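Local coordinates for protein ATP-dependent zinc metalloprotease FtsH (Thermotoga maritima, PDB 4M8A) that probably degrades cytoplasmic and membrane proteins processively at the expense of ATP, as a membrane-anchored zinc metalloprotease whose periplasmic domain is this chain, at residues L7-F12 with A48-N53; M15-R20 with I58-S63; V27-D30 with L34-Y37. All coordinates share one frame; numbering follows the deposited sequence. Where two conformers were deposited one is given.

Interaction 1: L7-F12 with A48-N53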
loop_
_atom_site.group_PDB
_atom_site.type_symbol
_atom_site.label_atom_id
_atom_site.label_comp_id
_atom_site.label_asym_id
_atom_site.label_seq_id
_atom_site.Cartn_x
_atom_site.Cartn_y
_atom_site.Cartn_z
ATOM N N LEU B 7 25.271 -6.176 -2.619
ATOM C CA LEU B 7 24.163 -6.438 -1.714
ATOM C C LEU B 7 23.304 -7.549 -2.322
ATOM O O LEU B 7 22.951 -7.494 -3.499
ATOM C CB LEU B 7 23.347 -5.152 -1.550
ATOM C CG LEU B 7 22.104 -5.156 -0.672
ATOM C CD1 LEU B 7 22.502 -5.346 0.775
ATOM C CD2 LEU B 7 21.352 -3.845 -0.848
ATOM N N SER B 8 22.974 -8.566 -1.540
ATOM C CA SER B 8 22.150 -9.653 -2.066
ATOM C C SER B 8 20.720 -9.160 -2.284
ATOM O O SER B 8 20.279 -8.184 -1.660
ATOM C CB SER B 8 22.155 -10.868 -1.116
ATOM O OG SER B 8 21.368 -10.611 0.041
ATOM N N TYR B 9 19.987 -9.845 -3.154
ATOM C CA TYR B 9 18.581 -9.528 -3.348
ATOM C C TYR B 9 17.802 -9.661 -2.034
ATOM O O TYR B 9 16.983 -8.804 -1.698
ATOM C CB TYR B 9 17.957 -10.361 -4.485
ATOM C CG TYR B 9 16.544 -9.919 -4.776
ATOM C CD1 TYR B 9 16.292 -8.715 -5.428
ATOM C CD2 TYR B 9 15.464 -10.674 -4.361
ATOM C CE1 TYR B 9 15.006 -8.295 -5.671
ATOM C CE2 TYR B 9 14.158 -10.250 -4.606
ATOM C CZ TYR B 9 13.943 -9.060 -5.257
ATOM O OH TYR B 9 12.662 -8.605 -5.495
ATOM N N THR B 10 18.068 -10.717 -1.271
ATOM C CA THR B 10 17.372 -10.896 0.001
ATOM C C THR B 10 17.616 -9.726 0.950
ATOM O O THR B 10 16.681 -9.213 1.570
ATOM C CB THR B 10 17.801 -12.204 0.667
ATOM O OG1 THR B 10 17.528 -13.272 -0.238
ATOM C CG2 THR B 10 17.018 -12.450 1.948
ATOM N N SER B 11 18.870 -9.294 1.046
ATOM C CA SER B 11 19.216 -8.186 1.928
ATOM C C SER B 11 18.590 -6.877 1.441
ATOM O O SER B 11 18.195 -6.041 2.253
ATOM C CB SER B 11 20.731 -8.047 2.079
ATOM O OG SER B 11 21.280 -9.099 2.868
ATOM N N PHE B 12 18.480 -6.722 0.126
ATOM C CA PHE B 12 17.813 -5.567 -0.469
ATOM C C PHE B 12 16.349 -5.526 -0.050
ATOM O O PHE B 12 15.855 -4.494 0.404
ATOM C CB PHE B 12 17.921 -5.626 -1.995
ATOM C CG PHE B 12 16.958 -4.717 -2.718
ATOM C CD1 PHE B 12 17.031 -3.339 -2.576
ATOM C CD2 PHE B 12 15.988 -5.251 -3.556
ATOM C CE1 PHE B 12 16.137 -2.506 -3.244
ATOM C CE2 PHE B 12 15.100 -4.431 -4.233
ATOM C CZ PHE B 12 15.174 -3.053 -4.082
ATOM N N ALA B 48 20.197 -8.411 -10.038
ATOM C CA ALA B 48 18.859 -9.006 -9.940
ATOM C C ALA B 48 18.051 -8.766 -11.211
ATOM O O ALA B 48 17.119 -7.960 -11.204
ATOM C CB ALA B 48 18.103 -8.442 -8.729
ATOM N N PRO B 49 18.393 -9.477 -12.302
ATOM C CA PRO B 49 17.698 -9.253 -13.577
ATOM C C PRO B 49 16.193 -9.540 -13.518
ATOM O O PRO B 49 15.452 -9.004 -14.342
ATOM C CB PRO B 49 18.382 -10.234 -14.537
ATOM C CG PRO B 49 19.726 -10.503 -13.925
ATOM C CD PRO B 49 19.542 -10.391 -12.443
ATOM N N TRP B 50 15.757 -10.352 -12.557
ATOM C CA TRP B 50 14.341 -10.691 -12.402
ATOM C C TRP B 50 13.510 -9.521 -11.891
ATOM O O TRP B 50 12.300 -9.500 -12.060
ATOM C CB TRP B 50 14.170 -11.870 -11.444
ATOM C CG TRP B 50 14.884 -11.682 -10.134
ATOM C CD1 TRP B 50 14.387 -11.108 -9.002
ATOM C CD2 TRP B 50 16.223 -12.087 -9.826
ATOM N NE1 TRP B 50 15.335 -11.123 -8.005
ATOM C CE2 TRP B 50 16.474 -11.719 -8.486
ATOM C CE3 TRP B 50 17.243 -12.706 -10.558
ATOM C CZ2 TRP B 50 17.700 -11.960 -7.856
ATOM C CZ3 TRP B 50 18.464 -12.953 -9.929
ATOM C CH2 TRP B 50 18.679 -12.582 -8.593
ATOM N N ALA B 51 14.163 -8.555 -11.257
ATOM C CA ALA B 51 13.449 -7.484 -10.592
ATOM C C ALA B 51 12.907 -6.444 -11.563
ATOM O O ALA B 51 11.960 -5.744 -11.243
ATOM C CB ALA B 51 14.365 -6.820 -9.578
ATOM N N VAL B 52 13.506 -6.342 -12.742
ATOM C CA VAL B 52 13.282 -5.182 -13.598
ATOM C C VAL B 52 11.895 -5.131 -14.199
ATOM O O VAL B 52 11.467 -4.083 -14.686
ATOM C CB VAL B 52 14.323 -5.104 -14.725
ATOM C CG1 VAL B 52 15.733 -5.273 -14.144
ATOM C CG2 VAL B 52 14.022 -6.149 -15.798
ATOM N N ASN B 53 11.195 -6.259 -14.183
ATOM C CA ASN B 53 9.825 -6.301 -14.679
ATOM C C ASN B 53 8.855 -6.839 -13.642
ATOM O O ASN B 53 7.744 -7.251 -13.978
ATOM C CB ASN B 53 9.748 -7.152 -15.947
ATOM C CG ASN B 53 10.415 -8.508 -15.781
ATOM O OD1 ASN B 53 10.490 -9.048 -14.675
ATOM N ND2 ASN B 53 10.914 -9.058 -16.879
#
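Y9 and W50 carry this contact as a T-shaped (edge-to-face) aromatic pair. The indole presents its pyrrole edge to the phenol ring, the two planes standing at 81° to each other. W50 NE1 sits over the centre of the Y9 ring, 3.4 Å above its plane, a position consistent with its N-H being directed at the pi cloud. Tryptophan suits this place because it combines a broad apolar surface with an N-H that an aromatic face can receive. The chi1 of W50, 51°, tucks CG between the backbone N and the carbonyl carbon and so turns the indole back across its own turn, where A48 CA lies against one of its faces.

The remaining contacts are apolar. W50 CZ2 meets Y9 CB at 3.7 Å, with Y9 CB in the plane of the indole at its edge, as the two side chains slide past each other. A48 CB packs 3.8 Å from Y9 CD1, and A51 CB lies farther along the ring, 4.2 Å from Y9 CE1. Two small alanines let the loop come close to the phenol, which also touches L57 of helix 55-63.

Local hydrogen bonds shape both segments. S8 is the N-cap of helix 9-17: its OG accepts from S11 N at 3.0 Å, a role suited to a short hydroxyl side chain. In the loop, A51 N bonds to A48 O at 3.0 Å, a turn that brings both alanine CB atoms to the phenol ring.

A second subunit joins this region: its V62 packs on Y9 and its I58 on W50, while T10 OG1 is hydrogen-bonded to its I66 O and V68 N. The arrangement is a capped helix start held by an aromatic pair to the loop leaving strand 43-47, in a small alpha/beta domain at a subunit interface.

Interaction 2: M15-R20 with I58-S63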
loop_
_atom_site.group_PDB
_atom_site.type_symbol
_atom_site.label_atom_id
_atom_site.label_comp_id
_atom_site.label_asym_id
_atom_site.label_seq_id
_atom_site.Cartn_x
_atom_site.Cartn_y
_atom_site.Cartn_z
ATOM N N MET B 15 15.982 -4.471 3.452
ATOM C CA MET B 15 16.148 -3.025 3.610
ATOM C C MET B 15 14.897 -2.250 3.228
ATOM O O MET B 15 14.526 -1.276 3.889
ATOM C CB MET B 15 17.338 -2.533 2.793
ATOM C CG MET B 15 18.642 -2.930 3.407
ATOM S SD MET B 15 20.018 -2.487 2.356
ATOM C CE MET B 15 19.702 -0.754 2.104
ATOM N N VAL B 16 14.251 -2.686 2.158
ATOM C CA VAL B 16 12.999 -2.076 1.744
ATOM C C VAL B 16 11.929 -2.244 2.831
ATOM O O VAL B 16 11.210 -1.288 3.163
ATOM C CB VAL B 16 12.531 -2.655 0.394
ATOM C CG1 VAL B 16 11.135 -2.152 0.044
ATOM C CG2 VAL B 16 13.525 -2.287 -0.701
ATOM N N GLU B 17 11.855 -3.441 3.410
ATOM C CA GLU B 17 10.799 -3.787 4.362
ATOM C C GLU B 17 11.015 -3.224 5.757
ATOM O O GLU B 17 10.075 -3.191 6.556
ATOM C CB GLU B 17 10.643 -5.307 4.464
ATOM C CG GLU B 17 10.224 -5.974 3.181
ATOM C CD GLU B 17 10.049 -7.477 3.326
ATOM O OE1 GLU B 17 10.596 -8.072 4.287
ATOM O OE2 GLU B 17 9.360 -8.072 2.473
ATOM N N ASP B 18 12.243 -2.808 6.051
ATOM C CA ASP B 18 12.576 -2.246 7.358
ATOM C C ASP B 18 11.601 -1.117 7.715
ATOM O O ASP B 18 11.379 -0.220 6.913
ATOM C CB ASP B 18 14.017 -1.728 7.337
ATOM C CG ASP B 18 14.609 -1.582 8.723
ATOM O OD1 ASP B 18 13.870 -1.184 9.647
ATOM O OD2 ASP B 18 15.814 -1.864 8.885
ATOM N N GLU B 19 11.004 -1.176 8.903
ATOM C CA GLU B 19 10.014 -0.171 9.306
ATOM C C GLU B 19 10.612 1.232 9.379
ATOM O O GLU B 19 9.902 2.235 9.273
ATOM C CB GLU B 19 9.347 -0.549 10.638
ATOM C CG GLU B 19 10.262 -0.499 11.859
ATOM C CD GLU B 19 9.616 -1.095 13.104
ATOM O OE1 GLU B 19 9.449 -2.333 13.160
ATOM O OE2 GLU B 19 9.270 -0.324 14.027
ATOM N N ARG B 20 11.922 1.296 9.575
ATOM C CA ARG B 20 12.634 2.556 9.501
ATOM C C ARG B 20 13.453 2.521 8.233
ATOM O O ARG B 20 14.658 2.783 8.280
ATOM C CB ARG B 20 13.561 2.733 10.709
ATOM C CG ARG B 20 14.308 1.464 11.124
ATOM C CD ARG B 20 15.790 1.725 11.394
ATOM N NE ARG B 20 16.529 0.496 11.687
ATOM C CZ ARG B 20 17.407 -0.067 10.861
ATOM N NH1 ARG B 20 17.668 0.489 9.685
ATOM N NH2 ARG B 20 18.031 -1.186 11.212
ATOM N N ILE B 58 7.954 -3.179 -7.892
ATOM C CA ILE B 58 8.011 -1.780 -8.302
ATOM C C ILE B 58 6.914 -0.942 -7.657
ATOM O O ILE B 58 7.180 0.137 -7.140
ATOM C CB ILE B 58 8.013 -1.653 -9.846
ATOM C CG1 ILE B 58 9.320 -2.265 -10.373
ATOM C CG2 ILE B 58 7.892 -0.199 -10.272
ATOM C CD1 ILE B 58 9.349 -2.567 -11.869
ATOM N N GLU B 59 5.684 -1.423 -7.660
ATOM C CA GLU B 59 4.650 -0.589 -7.075
ATOM C C GLU B 59 4.795 -0.531 -5.555
ATOM O O GLU B 59 4.456 0.480 -4.945
ATOM C CB GLU B 59 3.249 -0.993 -7.547
ATOM C CG GLU B 59 3.046 -0.897 -9.070
ATOM C CD GLU B 59 3.223 0.511 -9.652
ATOM O OE1 GLU B 59 2.910 1.515 -8.969
ATOM O OE2 GLU B 59 3.650 0.612 -10.823
ATOM N N LYS B 60 5.351 -1.587 -4.957
ATOM C CA LYS B 60 5.701 -1.570 -3.532
ATOM C C LYS B 60 6.727 -0.482 -3.192
ATOM O O LYS B 60 6.556 0.271 -2.226
ATOM C CB LYS B 60 6.244 -2.932 -3.093
ATOM C CG LYS B 60 6.766 -2.989 -1.654
ATOM C CD LYS B 60 7.307 -4.386 -1.339
ATOM C CE LYS B 60 8.108 -4.419 -0.045
ATOM N NZ LYS B 60 8.561 -5.805 0.292
ATOM N N LEU B 61 7.811 -0.414 -3.962
ATOM C CA LEU B 61 8.773 0.659 -3.803
ATOM C C LEU B 61 8.096 2.018 -3.946
ATOM O O LEU B 61 8.291 2.903 -3.110
ATOM C CB LEU B 61 9.873 0.527 -4.854
ATOM C CG LEU B 61 10.774 -0.713 -4.763
ATOM C CD1 LEU B 61 11.694 -0.752 -5.969
ATOM C CD2 LEU B 61 11.566 -0.743 -3.466
ATOM N N VAL B 62 7.298 2.190 -4.998
ATOM C CA VAL B 62 6.647 3.481 -5.222
ATOM C C VAL B 62 5.703 3.861 -4.074
ATOM O O VAL B 62 5.672 5.018 -3.618
ATOM C CB VAL B 62 5.898 3.514 -6.585
ATOM C CG1 VAL B 62 5.057 4.791 -6.723
ATOM C CG2 VAL B 62 6.888 3.396 -7.729
ATOM N N SER B 63 4.942 2.887 -3.590
ATOM C CA SER B 63 3.968 3.134 -2.531
ATOM C C SER B 63 4.661 3.558 -1.233
ATOM O O SER B 63 4.073 4.262 -0.424
ATOM C CB SER B 63 3.119 1.881 -2.300
ATOM O OG SER B 63 3.857 0.883 -1.611
#
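The backbones of 15-20 and 58-63 come closest at V16 and L61, with CA atoms 7.5 Å apart. This is helix-helix packing within the alpha/beta fold of the periplasmic domain, apolar toward the interior and charged at the rim.

The branched residues make the inner layer. L61 CD2 reaches both methyls of V16, at 3.7 Å from CG2 and 3.8 Å from CG1, with the two side chains crossing at about a right angle. The beta-branched valine holds its two methyls close to its own helix, and the longer leucine reaches across to both; L61 also rests on I66 and on V68 of strand 67-71.

K60 spans the outer layer. Its CG stands opposite the backbone N (chi1 174°) and the chain beyond is fully extended, which carries the aliphatic part past V16, where K60 CE lies 3.8 Å from V16 CG1. A long, flexible lysine can thus be apolar along its length and charged at its tip. The adjacent E59 has its OE2 hydrogen-bonded to Y9 OH of a third subunit. At the rim, the ammonium of K60 meets the carboxylate of E17 in a salt bridge whose hydrogen bond, K60 NZ to E17 OE2, is weak at 3.2 Å.

Interaction 3: V27-D30 with L34-Y37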
loop_
_atom_site.group_PDB
_atom_site.type_symbol
_atom_site.label_atom_id
_atom_site.label_comp_id
_atom_site.label_asym_id
_atom_site.label_seq_id
_atom_site.Cartn_x
_atom_site.Cartn_y
_atom_site.Cartn_z
ATOM N N VAL B 27 17.638 2.563 -8.567
ATOM C CA VAL B 27 17.798 2.779 -9.999
ATOM C C VAL B 27 17.782 1.396 -10.648
ATOM O O VAL B 27 18.607 0.533 -10.326
ATOM C CB VAL B 27 19.113 3.535 -10.349
ATOM C CG1 VAL B 27 19.306 3.643 -11.870
ATOM C CG2 VAL B 27 19.127 4.912 -9.697
ATOM N N ILE B 28 16.817 1.185 -11.531
ATOM C CA ILE B 28 16.643 -0.093 -12.208
ATOM C C ILE B 28 17.325 0.016 -13.574
ATOM O O ILE B 28 16.796 0.609 -14.526
ATOM C CB ILE B 28 15.157 -0.462 -12.344
ATOM C CG1 ILE B 28 14.475 -0.473 -10.965
ATOM C CG2 ILE B 28 15.000 -1.831 -13.010
ATOM C CD1 ILE B 28 12.964 -0.808 -11.026
ATOM N N ARG B 29 18.533 -0.515 -13.648
ATOM C CA ARG B 29 19.322 -0.403 -14.862
ATOM C C ARG B 29 18.870 -1.419 -15.894
ATOM O O ARG B 29 18.445 -2.534 -15.555
ATOM C CB ARG B 29 20.790 -0.656 -14.540
ATOM C CG ARG B 29 21.429 0.391 -13.630
ATOM C CD ARG B 29 22.821 -0.035 -13.157
ATOM N NE ARG B 29 23.648 -0.489 -14.270
ATOM C CZ ARG B 29 24.435 0.303 -14.984
ATOM N NH1 ARG B 29 24.519 1.594 -14.684
ATOM N NH2 ARG B 29 25.148 -0.203 -15.980
ATOM N N ASP B 30 19.005 -1.063 -17.164
ATOM C CA ASP B 30 18.620 -2.005 -18.203
ATOM C C ASP B 30 19.501 -3.260 -18.248
ATOM O O ASP B 30 19.105 -4.256 -18.851
ATOM C CB ASP B 30 18.478 -1.332 -19.571
ATOM C CG ASP B 30 19.799 -1.060 -20.241
ATOM O OD1 ASP B 30 20.842 -1.018 -19.565
ATOM O OD2 ASP B 30 19.792 -0.873 -21.480
ATOM N N LEU B 34 20.431 -3.393 -9.968
ATOM C CA LEU B 34 19.770 -2.324 -9.253
ATOM C C LEU B 34 20.810 -1.573 -8.463
ATOM O O LEU B 34 21.613 -2.173 -7.763
ATOM C CB LEU B 34 18.747 -2.879 -8.255
ATOM C CG LEU B 34 17.777 -3.959 -8.722
ATOM C CD1 LEU B 34 16.889 -4.379 -7.573
ATOM C CD2 LEU B 34 16.949 -3.486 -9.903
ATOM N N ARG B 35 20.819 -0.253 -8.577
ATOM C CA ARG B 35 21.653 0.540 -7.697
ATOM C C ARG B 35 20.753 1.122 -6.630
ATOM O O ARG B 35 19.752 1.788 -6.927
ATOM C CB ARG B 35 22.375 1.639 -8.463
ATOM C CG ARG B 35 23.530 1.137 -9.294
ATOM C CD ARG B 35 24.405 2.294 -9.688
ATOM N NE ARG B 35 24.210 2.660 -11.080
ATOM C CZ ARG B 35 23.517 3.712 -11.491
ATOM N NH1 ARG B 35 22.938 4.534 -10.615
ATOM N NH2 ARG B 35 23.418 3.947 -12.786
ATOM N N VAL B 36 21.103 0.839 -5.387
ATOM C CA VAL B 36 20.246 1.140 -4.250
ATOM C C VAL B 36 20.922 2.181 -3.354
ATOM O O VAL B 36 22.008 1.962 -2.836
ATOM C CB VAL B 36 19.950 -0.136 -3.445
ATOM C CG1 VAL B 36 19.055 0.166 -2.251
ATOM C CG2 VAL B 36 19.332 -1.204 -4.352
ATOM N N TYR B 37 20.273 3.320 -3.199
ATOM C CA TYR B 37 20.804 4.425 -2.416
ATOM C C TYR B 37 20.074 4.519 -1.088
ATOM O O TYR B 37 18.861 4.360 -1.029
ATOM C CB TYR B 37 20.644 5.739 -3.186
ATOM C CG TYR B 37 21.406 5.783 -4.484
ATOM C CD1 TYR B 37 20.885 5.210 -5.651
ATOM C CD2 TYR B 37 22.651 6.399 -4.555
ATOM C CE1 TYR B 37 21.593 5.256 -6.845
ATOM C CE2 TYR B 37 23.361 6.449 -5.740
ATOM C CZ TYR B 37 22.835 5.872 -6.881
ATOM O OH TYR B 37 23.559 5.911 -8.063
#
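V27 and R35 face each other as an antiparallel hydrogen-bonded pair, their side chains lying alongside and pointing to the same face of the sheet. The rungs are V27 N to R35 O, 2.8 Å and nearly straight at 176°, and R35 N to V27 O, 2.9 Å.

In the conformer of R35 described, one of two modelled, its guanidinium is laid flat over V27 CG1 and its NH1 makes a weak bond to Y37 OH. V27 CG2 also touches the tyrosine ring, 3.8 Å from Y37 CE1. In this conformer R29, bent at chi3 (49°), brings its guanidinium edge to that of R35, the planes 57° apart; R29 NH1 and R35 NH2, both donors, do not bond. R29 NH2 forms a salt bridge with D31 OD2, its main polar partner. An alanine in place of R29 would take the guanidinium away, which is likely to leave the D31 carboxylate without its salt-bridge mate.

On the other face I28 and L34 form the non-hydrogen-bonded pair, I28 CG2 lying 4.0 Å from L34 CD2. Branched apolar residues suit this inner face, where F12 covers L34. Arginines outside and aliphatics inside mark this beta hairpin, the sheet's centre.

In the fold
Along the chain the segments of interactions 1 and 2 alternate, and interaction 3, the local hairpin, is nested inside the loops both of them close. Interactions 1 and 2 share helix 9-17, gripped near its start by the loop at 48-53 and near its end by helix 55-63; their centres lie about 13 Å apart. The centre of interaction 3 lies about 9 Å from that of interaction 1 and about 14 Å from that of interaction 2. F12 packs on V36 and L34, V52 and I58 on I28, so helices and loop cover one face of the mixed sheet. Together they close one compact domain, and all three reach neighbouring subunits, interaction 3 through I28.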